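Local structure of 6-phosphogluconate dehydrogenase NAD-binding (Dyadobacter fermentans, 4GBJ) at residues Q109-E112 / H117-G120; I200-I205 / A227-E232; K243-T248 / P260-I265. The protein probably acts as an NAD(P)-dependent oxidoreductase of the 6-phosphogluconate and 3-hydroxyisobutyrate dehydrogenase family, with a nucleotide-binding Rossmann domain followed by a helical domain. All coordinates share one frame; numbering follows the deposited sequence.

Interaction 1: Q109-E112 / H117-G120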
ATOM      1  N   GLN B 109      10.140  32.699  -3.976  1.00 26.38           N
ATOM      2  CA  GLN B 109      11.025  33.674  -4.632  1.00 29.38           C
ATOM      3  C   GLN B 109      10.474  35.108  -4.366  1.00 32.70           C
ATOM      4  O   GLN B 109      11.209  35.977  -3.925  1.00 33.73           O
ATOM      5  CB  GLN B 109      11.169  33.338  -6.145  1.00 31.60           C
ATOM      6  CG  GLN B 109      12.627  33.401  -6.632  1.00 49.89           C
ATOM      7  CD  GLN B 109      13.202  34.816  -6.613  1.00 66.76           C
ATOM      8  OE1 GLN B 109      12.860  35.662  -7.465  1.00 60.26           O
ATOM      9  NE2 GLN B 109      14.129  35.110  -5.689  1.00 43.82           N
ATOM     10  N   VAL B 110       9.160  35.308  -4.513  1.00 30.06           N
ATOM     11  CA  VAL B 110       8.524  36.612  -4.320  1.00 30.90           C
ATOM     12  C   VAL B 110       8.655  37.057  -2.856  1.00 35.84           C
ATOM     13  O   VAL B 110       8.914  38.230  -2.599  1.00 37.19           O
ATOM     14  CB  VAL B 110       7.043  36.627  -4.794  1.00 32.65           C
ATOM     15  CG1 VAL B 110       6.364  37.978  -4.496  1.00 32.77           C
ATOM     16  CG2 VAL B 110       6.949  36.296  -6.283  1.00 33.16           C
ATOM     17  N   HIS B 111       8.554  36.125  -1.904  1.00 33.39           N
ATOM     18  CA  HIS B 111       8.712  36.452  -0.484  1.00 31.88           C
ATOM     19  C   HIS B 111      10.109  37.000  -0.211  1.00 35.09           C
ATOM     20  O   HIS B 111      10.236  37.970   0.505  1.00 34.49           O
ATOM     21  CB  HIS B 111       8.419  35.225   0.405  1.00 30.71           C
ATOM     22  CG  HIS B 111       6.962  34.900   0.569  1.00 32.34           C
ATOM     23  ND1 HIS B 111       6.152  34.603  -0.521  1.00 33.88           N
ATOM     24  CD2 HIS B 111       6.219  34.787   1.702  1.00 33.66           C
ATOM     25  CE1 HIS B 111       4.949  34.345  -0.022  1.00 32.72           C
ATOM     26  NE2 HIS B 111       4.953  34.394   1.310  1.00 33.35           N
ATOM     27  N   GLU B 112      11.145  36.377  -0.766  1.00 34.20           N
ATOM     28  CA  GLU B 112      12.540  36.848  -0.601  1.00 35.50           C
ATOM     29  C   GLU B 112      12.807  38.234  -1.180  1.00 42.44           C
ATOM     30  O   GLU B 112      13.776  38.861  -0.762  1.00 43.20           O
ATOM     31  CB  GLU B 112      13.538  35.863  -1.235  1.00 36.93           C
ATOM     32  CG  GLU B 112      13.596  34.510  -0.532  1.00 44.19           C
ATOM     33  CD  GLU B 112      13.884  34.481   0.968  1.00 72.82           C
ATOM     34  OE1 GLU B 112      13.535  33.460   1.613  1.00 65.71           O
ATOM     35  OE2 GLU B 112      14.470  35.458   1.499  1.00 63.65           O
ATOM     36  N   HIS B 117      10.002  35.033   4.375  1.00 33.49           N
ATOM     37  CA  HIS B 117      10.347  33.639   4.118  1.00 30.46           C
ATOM     38  C   HIS B 117       9.101  32.799   3.923  1.00 33.49           C
ATOM     39  O   HIS B 117       8.194  32.812   4.752  1.00 31.25           O
ATOM     40  CB  HIS B 117      11.179  33.046   5.270  1.00 32.44           C
ATOM     41  CG  HIS B 117      12.354  33.875   5.681  1.00 38.21           C
ATOM     42  ND1 HIS B 117      13.505  33.877   4.944  1.00 41.39           N
ATOM     43  CD2 HIS B 117      12.537  34.646   6.782  1.00 42.25           C
ATOM     44  CE1 HIS B 117      14.355  34.661   5.588  1.00 43.50           C
ATOM     45  NE2 HIS B 117      13.791  35.198   6.668  1.00 44.28           N
ATOM     46  N   TYR B 118       9.099  32.018   2.855  1.00 30.06           N
ATOM     47  CA  TYR B 118       8.048  31.078   2.564  1.00 27.62           C
ATOM     48  C   TYR B 118       8.446  29.708   3.057  1.00 30.05           C
ATOM     49  O   TYR B 118       9.514  29.230   2.708  1.00 29.82           O
ATOM     50  CB  TYR B 118       7.794  31.041   1.069  1.00 27.14           C
ATOM     51  CG  TYR B 118       6.699  30.084   0.667  1.00 26.94           C
ATOM     52  CD1 TYR B 118       5.404  30.535   0.450  1.00 28.97           C
ATOM     53  CD2 TYR B 118       6.981  28.750   0.386  1.00 25.57           C
ATOM     54  CE1 TYR B 118       4.432  29.703  -0.076  1.00 28.81           C
ATOM     55  CE2 TYR B 118       5.980  27.878  -0.035  1.00 24.79           C
ATOM     56  CZ  TYR B 118       4.709  28.362  -0.272  1.00 29.60           C
ATOM     57  OH  TYR B 118       3.703  27.536  -0.693  1.00 28.64           O
ATOM     58  N   VAL B 119       7.617  29.097   3.880  1.00 25.30           N
ATOM     59  CA  VAL B 119       7.845  27.713   4.347  1.00 25.30           C
ATOM     60  C   VAL B 119       6.768  26.807   3.772  1.00 26.68           C
ATOM     61  O   VAL B 119       5.596  27.024   4.059  1.00 28.66           O
ATOM     62  CB  VAL B 119       7.871  27.641   5.874  1.00 28.87           C
ATOM     63  CG1 VAL B 119       7.877  26.188   6.357  1.00 29.72           C
ATOM     64  CG2 VAL B 119       9.098  28.374   6.404  1.00 30.03           C
ATOM     65  N   GLY B 120       7.170  25.842   2.946  1.00 22.27           N
ATOM     66  CA  GLY B 120       6.265  24.832   2.416  1.00 21.62           C
ATOM     67  C   GLY B 120       5.926  23.876   3.522  1.00 26.86           C
ATOM     68  O   GLY B 120       6.840  23.370   4.178  1.00 28.65           O
TER
HETATM   69  O   HOH W   1      11.014  32.474   0.756  1.00 32.98           O
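OE1 of E112 is met by two donors: a water lies 2.8 Å from E112 OE1 and gives it a proton, while H117 ND1 sends a weaker bond to the same oxygen over 3.4 Å. The weakness shows in that length and in the N-H...O angle of 146°. That water also accepts from the backbone N of Y118 at 2.9 Å, bridging the helix carboxylate to the strand backbone. E112 reaches this place through a bend at chi2, which folds the carboxylate back to the strand.

One residue further along the strand, Y118 meets H111. CB of Y118 lies over the imidazole face, 4.1 Å from the H111 ring centroid and only 14° off its normal, a CH-pi contact. The phenol ring then turns its edge to that face, a T-shaped pair with planes at 78° and CD1 of Y118 3.9 Å from H111 CE1. L107 O at ND1 and H93 ND1 at NE2 fix the imidazole's rotation. Replacing H111 by alanine removes the ring, which would probably leave H93 ND1 without its partner and a gap beside CB and the ring edge of Y118.

Helix 101-113 is the helix of the beta-alpha-beta unit formed with strands 92-95 and 117-124 in the Rossmann-type domain, and packs on strand 117-124; the two strands pair, Y118 OH bonds S95 and S104, and helix 81-87 flanks H111.

Interaction 2: I200-I205 / A227-E232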
ATOM      1  N   ILE B 200     -15.529 -14.763  -4.576  1.00 28.93           N
ATOM      2  CA  ILE B 200     -15.061 -14.487  -3.214  1.00 27.84           C
ATOM      3  C   ILE B 200     -15.581 -13.111  -2.813  1.00 32.69           C
ATOM      4  O   ILE B 200     -15.455 -12.176  -3.590  1.00 32.96           O
ATOM      5  CB  ILE B 200     -13.509 -14.544  -3.155  1.00 28.08           C
ATOM      6  CG1 ILE B 200     -12.991 -15.923  -3.423  1.00 27.95           C
ATOM      7  CG2 ILE B 200     -12.976 -14.019  -1.848  1.00 29.90           C
ATOM      8  CD1 ILE B 200     -11.518 -15.919  -3.991  1.00 27.62           C
ATOM      9  N   SER B 201     -16.100 -12.968  -1.615  1.00 27.51           N
ATOM     10  CA  SER B 201     -16.616 -11.670  -1.177  1.00 27.72           C
ATOM     11  C   SER B 201     -15.470 -10.661  -1.019  1.00 28.55           C
ATOM     12  O   SER B 201     -14.351 -11.029  -0.649  1.00 24.62           O
ATOM     13  CB  SER B 201     -17.407 -11.810   0.125  1.00 28.06           C
ATOM     14  OG  SER B 201     -16.520 -11.774   1.220  1.00 33.60           O
ATOM     15  N   ARG B 202     -15.746  -9.390  -1.359  1.00 25.40           N
ATOM     16  CA  ARG B 202     -14.736  -8.341  -1.324  1.00 24.16           C
ATOM     17  C   ARG B 202     -14.318  -8.088   0.139  1.00 25.11           C
ATOM     18  O   ARG B 202     -13.162  -7.827   0.455  1.00 22.23           O
ATOM     19  CB  ARG B 202     -15.290  -7.067  -1.989  1.00 24.91           C
ATOM     20  CG  ARG B 202     -15.616  -7.199  -3.488  1.00 27.77           C
ATOM     21  CD  ARG B 202     -16.379  -5.984  -3.958  1.00 22.30           C
ATOM     22  NE  ARG B 202     -15.539  -4.786  -4.084  1.00 21.70           N
ATOM     23  CZ  ARG B 202     -14.795  -4.478  -5.153  1.00 27.97           C
ATOM     24  NH1 ARG B 202     -14.765  -5.281  -6.202  1.00 27.94           N
ATOM     25  NH2 ARG B 202     -14.094  -3.343  -5.183  1.00 20.38           N
ATOM     26  N   GLN B 203     -15.281  -8.177   1.029  1.00 23.21           N
ATOM     27  CA  GLN B 203     -15.064  -7.960   2.453  1.00 23.41           C
ATOM     28  C   GLN B 203     -14.108  -9.020   3.019  1.00 28.02           C
ATOM     29  O   GLN B 203     -13.261  -8.675   3.831  1.00 29.10           O
ATOM     30  CB  GLN B 203     -16.423  -8.028   3.216  1.00 26.98           C
ATOM     31  CG  GLN B 203     -16.317  -7.672   4.722  1.00 39.02           C
ATOM     32  CD  GLN B 203     -15.905  -6.229   4.983  1.00 60.78           C
ATOM     33  OE1 GLN B 203     -16.076  -5.345   4.136  1.00 59.34           O
ATOM     34  NE2 GLN B 203     -15.411  -5.940   6.184  1.00 46.34           N
ATOM     35  N   SER B 204     -14.250 -10.294   2.622  1.00 24.29           N
ATOM     36  CA  SER B 204     -13.391 -11.374   3.173  1.00 23.69           C
ATOM     37  C   SER B 204     -11.932 -11.246   2.729  1.00 26.16           C
ATOM     38  O   SER B 204     -11.037 -11.446   3.547  1.00 24.93           O
ATOM     39  CB  SER B 204     -13.945 -12.760   2.830  1.00 26.34           C
ATOM     40  OG  SER B 204     -13.843 -13.063   1.448  1.00 34.53           O
ATOM     41  N   ILE B 205     -11.682 -10.952   1.442  1.00 23.47           N
ATOM     42  CA  ILE B 205     -10.303 -10.726   0.967  1.00 20.35           C
ATOM     43  C   ILE B 205      -9.753  -9.452   1.657  1.00 24.40           C
ATOM     44  O   ILE B 205      -8.600  -9.429   2.067  1.00 23.90           O
ATOM     45  CB  ILE B 205     -10.127 -10.682  -0.590  1.00 22.79           C
ATOM     46  CG1 ILE B 205      -8.655 -10.388  -0.953  1.00 21.67           C
ATOM     47  CG2 ILE B 205     -11.035  -9.631  -1.281  1.00 25.19           C
ATOM     48  CD1 ILE B 205      -8.310 -10.546  -2.440  1.00 23.24           C
ATOM     49  N   ALA B 227     -14.010  -2.263  -0.467  1.00 28.26           N
ATOM     50  CA  ALA B 227     -14.704  -3.523  -0.242  1.00 28.53           C
ATOM     51  C   ALA B 227     -16.192  -3.322  -0.410  1.00 30.47           C
ATOM     52  O   ALA B 227     -16.826  -4.065  -1.123  1.00 28.91           O
ATOM     53  CB  ALA B 227     -14.397  -4.056   1.163  1.00 30.32           C
ATOM     54  N   SER B 228     -16.746  -2.302   0.219  1.00 28.79           N
ATOM     55  CA  SER B 228     -18.189  -2.050   0.125  1.00 29.37           C
ATOM     56  C   SER B 228     -18.532  -1.370  -1.201  1.00 34.17           C
ATOM     57  O   SER B 228     -19.673  -1.393  -1.631  1.00 33.89           O
ATOM     58  CB  SER B 228     -18.636  -1.205   1.302  1.00 34.95           C
ATOM     59  OG  SER B 228     -17.874  -0.015   1.348  1.00 45.53           O
ATOM     60  N   ASN B 229     -17.540  -0.746  -1.849  1.00 32.26           N
ATOM     61  CA  ASN B 229     -17.704  -0.032  -3.110  1.00 32.54           C
ATOM     62  C   ASN B 229     -18.732   1.065  -2.909  1.00 38.13           C
ATOM     63  O   ASN B 229     -19.475   1.359  -3.816  1.00 38.93           O
ATOM     64  CB  ASN B 229     -18.095  -0.991  -4.256  1.00 37.54           C
ATOM     65  CG  ASN B 229     -17.063  -1.267  -5.307  1.00 38.15           C
ATOM     66  OD1 ASN B 229     -16.016  -0.601  -5.447  1.00 33.15           O
ATOM     67  ND2 ASN B 229     -17.420  -2.203  -6.159  1.00 34.04           N
ATOM     68  N   THR B 230     -18.814   1.613  -1.686  1.00 38.09           N
ATOM     69  CA  THR B 230     -19.691   2.731  -1.359  1.00 41.86           C
ATOM     70  C   THR B 230     -18.707   3.866  -1.114  1.00 44.43           C
ATOM     71  O   THR B 230     -17.759   3.713  -0.313  1.00 44.59           O
ATOM     72  CB  THR B 230     -20.643   2.456  -0.210  1.00 57.30           C
ATOM     73  OG1 THR B 230     -19.896   2.336   1.013  1.00 64.92           O
ATOM     74  CG2 THR B 230     -21.525   1.237  -0.476  1.00 55.88           C
ATOM     75  N   TYR B 231     -18.884   4.933  -1.893  1.00 35.31           N
ATOM     76  CA  TYR B 231     -18.039   6.102  -1.887  1.00 33.68           C
ATOM     77  C   TYR B 231     -18.870   7.338  -1.531  1.00 38.82           C
ATOM     78  O   TYR B 231     -18.740   8.396  -2.147  1.00 33.71           O
ATOM     79  CB  TYR B 231     -17.376   6.195  -3.260  1.00 30.49           C
ATOM     80  CG  TYR B 231     -16.596   4.943  -3.567  1.00 29.06           C
ATOM     81  CD1 TYR B 231     -15.387   4.689  -2.947  1.00 30.30           C
ATOM     82  CD2 TYR B 231     -17.109   3.968  -4.420  1.00 29.79           C
ATOM     83  CE1 TYR B 231     -14.657   3.539  -3.228  1.00 28.40           C
ATOM     84  CE2 TYR B 231     -16.386   2.823  -4.713  1.00 30.21           C
ATOM     85  CZ  TYR B 231     -15.187   2.581  -4.069  1.00 31.22           C
ATOM     86  OH  TYR B 231     -14.483   1.441  -4.331  1.00 29.33           O
ATOM     87  N   GLU B 232     -19.780   7.137  -0.539  1.00 40.65           N
ATOM     88  CA  GLU B 232     -20.637   8.130   0.112  1.00 44.35           C
ATOM     89  C   GLU B 232     -20.614   7.793   1.636  1.00 50.05           C
ATOM     90  O   GLU B 232     -20.633   6.608   1.968  1.00 48.90           O
ATOM     91  CB  GLU B 232     -22.063   8.081  -0.473  1.00 47.92           C
ATOM     92  CG  GLU B 232     -22.078   8.210  -1.994  1.00 60.01           C
ATOM     93  CD  GLU B 232     -23.406   7.944  -2.664  1.00 86.12           C
ATOM     94  OE1 GLU B 232     -23.636   6.785  -3.078  1.00 77.09           O
ATOM     95  OE2 GLU B 232     -24.183   8.909  -2.844  1.00 86.95           O
TER
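The CA atoms of R202 and A227 come within 4.9 Å, where the first turn of helix 202-211 meets the last turn of helix 217-228, and N229 then leaves helical geometry with a positive phi of 59°.

R202 does most of the work. Its chain bends at chi3, turning the guanidinium along the end of the second helix. NE makes a weak bond to A227 O, 3.3 Å from R202 NE to that oxygen with an N-H...O angle of 132°; the oxygen lies at the guanidinium edge, near its plane. NH2 reaches the preceding carbonyl, V226 O, and NH1 is paired with E196 and T193. A positive group beside these last carbonyls would be expected to suit the negative end of the helix dipole.

N229 lays its amide over one guanidinium face, the planes 24° apart and ND2 3.5 Å above the centre of the R202 group. This is stacking: the approach of R202 NH2 to N229 OD1 has a poor angle for a bond. The amide is steadied by Y231 OH, which donates in the carbonyl plane to a lone pair of N229 OD1 at 2.8 Å. Further along helix 202-211, OE1 of Q203 lies 3.6 Å from A227 CB, while its NE2 bonds E207.

The contact thus ties together two helices of the C-terminal domain; F192 of helix 169-197, which also carries T193 and E196, packs against R202, and the second subunit touches S204 and I205.

Interaction 3: K243-T248 / P260-I265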
ATOM      1  N   LYS B 243      -7.233  16.626  -9.892  1.00 25.88           N
ATOM      2  CA  LYS B 243      -6.386  17.813  -9.699  1.00 25.40           C
ATOM      3  C   LYS B 243      -5.041  17.399  -9.059  1.00 28.39           C
ATOM      4  O   LYS B 243      -3.981  17.748  -9.577  1.00 24.15           O
ATOM      5  CB  LYS B 243      -7.084  18.827  -8.788  1.00 26.28           C
ATOM      6  CG  LYS B 243      -6.277  20.135  -8.540  1.00 33.11           C
ATOM      7  CD  LYS B 243      -6.936  21.078  -7.506  1.00 32.80           C
ATOM      8  CE  LYS B 243      -6.816  20.645  -6.045  1.00 54.44           C
ATOM      9  NZ  LYS B 243      -5.389  20.586  -5.558  1.00 73.96           N
ATOM     10  N   ASP B 244      -5.103  16.530  -8.023  1.00 24.99           N
ATOM     11  CA  ASP B 244      -3.906  16.103  -7.308  1.00 23.93           C
ATOM     12  C   ASP B 244      -3.008  15.184  -8.145  1.00 23.56           C
ATOM     13  O   ASP B 244      -1.795  15.408  -8.168  1.00 23.41           O
ATOM     14  CB  ASP B 244      -4.236  15.442  -5.952  1.00 26.10           C
ATOM     15  CG  ASP B 244      -4.438  16.424  -4.782  1.00 43.78           C
ATOM     16  OD1 ASP B 244      -4.239  17.678  -4.989  1.00 42.46           O
ATOM     17  OD2 ASP B 244      -4.724  15.946  -3.645  1.00 45.36           O
ATOM     18  N   ILE B 245      -3.556  14.193  -8.833  1.00 19.29           N
ATOM     19  CA  ILE B 245      -2.707  13.330  -9.650  1.00 17.29           C
ATOM     20  C   ILE B 245      -2.065  14.125 -10.812  1.00 20.48           C
ATOM     21  O   ILE B 245      -0.951  13.817 -11.194  1.00 21.53           O
ATOM     22  CB  ILE B 245      -3.438  12.063 -10.137  1.00 18.70           C
ATOM     23  CG1 ILE B 245      -2.476  10.986 -10.531  1.00 17.96           C
ATOM     24  CG2 ILE B 245      -4.414  12.334 -11.277  1.00 21.05           C
ATOM     25  CD1 ILE B 245      -1.651  10.390  -9.344  1.00 22.78           C
ATOM     26  N   ASN B 246      -2.751  15.097 -11.371  1.00 17.76           N
ATOM     27  CA  ASN B 246      -2.189  15.956 -12.414  1.00 17.98           C
ATOM     28  C   ASN B 246      -1.053  16.812 -11.894  1.00 24.73           C
ATOM     29  O   ASN B 246      -0.089  17.013 -12.649  1.00 26.10           O
ATOM     30  CB  ASN B 246      -3.233  16.833 -13.065  1.00 23.71           C
ATOM     31  CG  ASN B 246      -4.098  16.081 -14.071  1.00 27.10           C
ATOM     32  OD1 ASN B 246      -3.715  15.065 -14.640  1.00 26.32           O
ATOM     33  ND2 ASN B 246      -5.305  16.539 -14.313  1.00 20.48           N
ATOM     34  N   LEU B 247      -1.098  17.266 -10.597  1.00 20.35           N
ATOM     35  CA  LEU B 247       0.035  18.005 -10.002  1.00 19.82           C
ATOM     36  C   LEU B 247       1.252  17.064  -9.943  1.00 22.75           C
ATOM     37  O   LEU B 247       2.359  17.464 -10.236  1.00 21.60           O
ATOM     38  CB  LEU B 247      -0.293  18.508  -8.585  1.00 19.91           C
ATOM     39  CG  LEU B 247      -1.358  19.609  -8.400  1.00 25.50           C
ATOM     40  CD1 LEU B 247      -1.483  19.960  -6.976  1.00 26.82           C
ATOM     41  CD2 LEU B 247      -1.018  20.868  -9.188  1.00 30.57           C
ATOM     42  N   THR B 248       1.029  15.803  -9.550  1.00 23.07           N
ATOM     43  CA  THR B 248       2.085  14.797  -9.478  1.00 21.72           C
ATOM     44  C   THR B 248       2.693  14.542 -10.860  1.00 23.45           C
ATOM     45  O   THR B 248       3.924  14.482 -11.003  1.00 23.60           O
ATOM     46  CB  THR B 248       1.511  13.540  -8.859  1.00 24.65           C
ATOM     47  OG1 THR B 248       1.071  13.880  -7.545  1.00 33.69           O
ATOM     48  CG2 THR B 248       2.504  12.367  -8.862  1.00 23.81           C
ATOM     49  N   PRO B 260       4.137   5.524 -14.463  1.00 20.14           N
ATOM     50  CA  PRO B 260       3.122   4.675 -15.100  1.00 19.83           C
ATOM     51  C   PRO B 260       1.895   4.408 -14.279  1.00 20.63           C
ATOM     52  O   PRO B 260       0.813   4.514 -14.847  1.00 22.06           O
ATOM     53  CB  PRO B 260       3.909   3.375 -15.407  1.00 22.78           C
ATOM     54  CG  PRO B 260       5.255   3.845 -15.656  1.00 24.89           C
ATOM     55  CD  PRO B 260       5.480   4.931 -14.642  1.00 20.88           C
ATOM     56  N   PHE B 261       2.021   4.176 -12.945  1.00 18.77           N
ATOM     57  CA  PHE B 261       0.878   4.000 -12.100  1.00 19.65           C
ATOM     58  C   PHE B 261       0.021   5.266 -12.068  1.00 22.72           C
ATOM     59  O   PHE B 261      -1.212   5.185 -12.062  1.00 19.28           O
ATOM     60  CB  PHE B 261       1.300   3.611 -10.651  1.00 21.36           C
ATOM     61  CG  PHE B 261       1.630   2.158 -10.371  1.00 20.20           C
ATOM     62  CD1 PHE B 261       1.577   1.204 -11.380  1.00 20.32           C
ATOM     63  CD2 PHE B 261       1.743   1.708  -9.069  1.00 19.48           C
ATOM     64  CE1 PHE B 261       1.799  -0.154 -11.089  1.00 20.31           C
ATOM     65  CE2 PHE B 261       1.928   0.364  -8.786  1.00 22.75           C
ATOM     66  CZ  PHE B 261       1.962  -0.556  -9.792  1.00 20.31           C
ATOM     67  N   ALA B 262       0.659   6.425 -11.992  1.00 21.27           N
ATOM     68  CA  ALA B 262      -0.119   7.682 -11.945  1.00 22.33           C
ATOM     69  C   ALA B 262      -0.963   7.907 -13.239  1.00 23.48           C
ATOM     70  O   ALA B 262      -2.055   8.468 -13.168  1.00 23.16           O
ATOM     71  CB  ALA B 262       0.794   8.869 -11.671  1.00 24.08           C
ATOM     72  N   ASP B 263      -0.491   7.421 -14.408  1.00 19.38           N
ATOM     73  CA  ASP B 263      -1.239   7.509 -15.677  1.00 17.81           C
ATOM     74  C   ASP B 263      -2.575   6.765 -15.572  1.00 22.28           C
ATOM     75  O   ASP B 263      -3.613   7.298 -15.953  1.00 18.27           O
ATOM     76  CB  ASP B 263      -0.437   6.918 -16.830  1.00 19.61           C
ATOM     77  CG  ASP B 263       0.925   7.552 -17.095  1.00 29.81           C
ATOM     78  OD1 ASP B 263       1.169   8.683 -16.613  1.00 29.31           O
ATOM     79  OD2 ASP B 263       1.711   6.956 -17.817  1.00 31.58           O
ATOM     80  N   ILE B 264      -2.529   5.562 -14.971  1.00 17.97           N
ATOM     81  CA  ILE B 264      -3.690   4.705 -14.719  1.00 17.25           C
ATOM     82  C   ILE B 264      -4.645   5.423 -13.779  1.00 21.15           C
ATOM     83  O   ILE B 264      -5.792   5.506 -14.112  1.00 21.19           O
ATOM     84  CB  ILE B 264      -3.294   3.340 -14.158  1.00 18.43           C
ATOM     85  CG1 ILE B 264      -2.377   2.536 -15.131  1.00 18.78           C
ATOM     86  CG2 ILE B 264      -4.516   2.498 -13.751  1.00 16.70           C
ATOM     87  CD1 ILE B 264      -2.856   2.150 -16.238  1.00 35.46           C
ATOM     88  N   ILE B 265      -4.156   6.021 -12.681  1.00 18.05           N
ATOM     89  CA  ILE B 265      -4.976   6.752 -11.715  1.00 18.11           C
ATOM     90  C   ILE B 265      -5.662   7.916 -12.390  1.00 21.83           C
ATOM     91  O   ILE B 265      -6.877   8.095 -12.241  1.00 20.56           O
ATOM     92  CB  ILE B 265      -4.096   7.211 -10.532  1.00 20.59           C
ATOM     93  CG1 ILE B 265      -3.613   6.004  -9.672  1.00 21.67           C
ATOM     94  CG2 ILE B 265      -4.745   8.244  -9.687  1.00 21.80           C
ATOM     95  CD1 ILE B 265      -4.645   5.199  -9.058  1.00 45.26           C
TER
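I245 is the residue most covered by this contact, and it fits between A262 and I265, which stand one helical turn apart on the opposing helix. The terminal methyl CD1 of I245 meets A262 CB at 3.7 Å. Its CG1 touches I265 CG2, also at 3.7 Å, so both partners are met by the same branch. Two torsions account for this: chi1 of -160° sets CG1 of I245 away from its own backbone N, and chi2 of 67° turns CD1 across to the alanine. The contact also reaches the backbone, since I245 CG1 lies 3.7 Å from A262 O, a van der Waals approach.

The small A262 is consistent with the close approach of the helices: its CA is 6.6 Å from the CA of I245. I265 offers its CG2 methyl to I245, crossing that side chain at about a right angle, while its CG1 branch leads off elsewhere; E186 of helix 169-197 and L285 are among its other neighbours.

Helices 238-254 and 260-274 are consecutive and run in roughly opposite directions here, forming an antiparallel helical hairpin in the C-terminal, largely helical domain of this dehydrogenase family. All three touching residues are buried. The side chain of I245 lies about 12 Å from that of K174, the predicted active-site lysine.

Next to I245, D244, which takes no part in the contact, forms a salt bridge with K243, NZ to D244 OD1 3.2 Å, on the syn side but 30° out of the carboxylate plane. At the start of helix 260-274, F261 N bonds E190 of the second subunit, and the F261 ring stacks on F261 of that subunit.

How the interactions relate
The three contacts follow one another along the chain, each closing before the next opens. Interaction 1 belongs to the N-terminal Rossmann-type domain and its sheet, whereas interactions 2 and 3 both lie in the helical C-terminal domain, where helix 217-228 of one precedes helix 238-254 of the other. Centres of interactions 1 and 2 are 45 Å apart, on opposite sides of the chain's centre; interaction 3 falls between, 27 Å from the first and 24 Å from the second. None touches another. Interactions 2 and 3 each reach the second subunit, so both contacts lie close to the interface between the subunits, while interaction 1 stays within one chain.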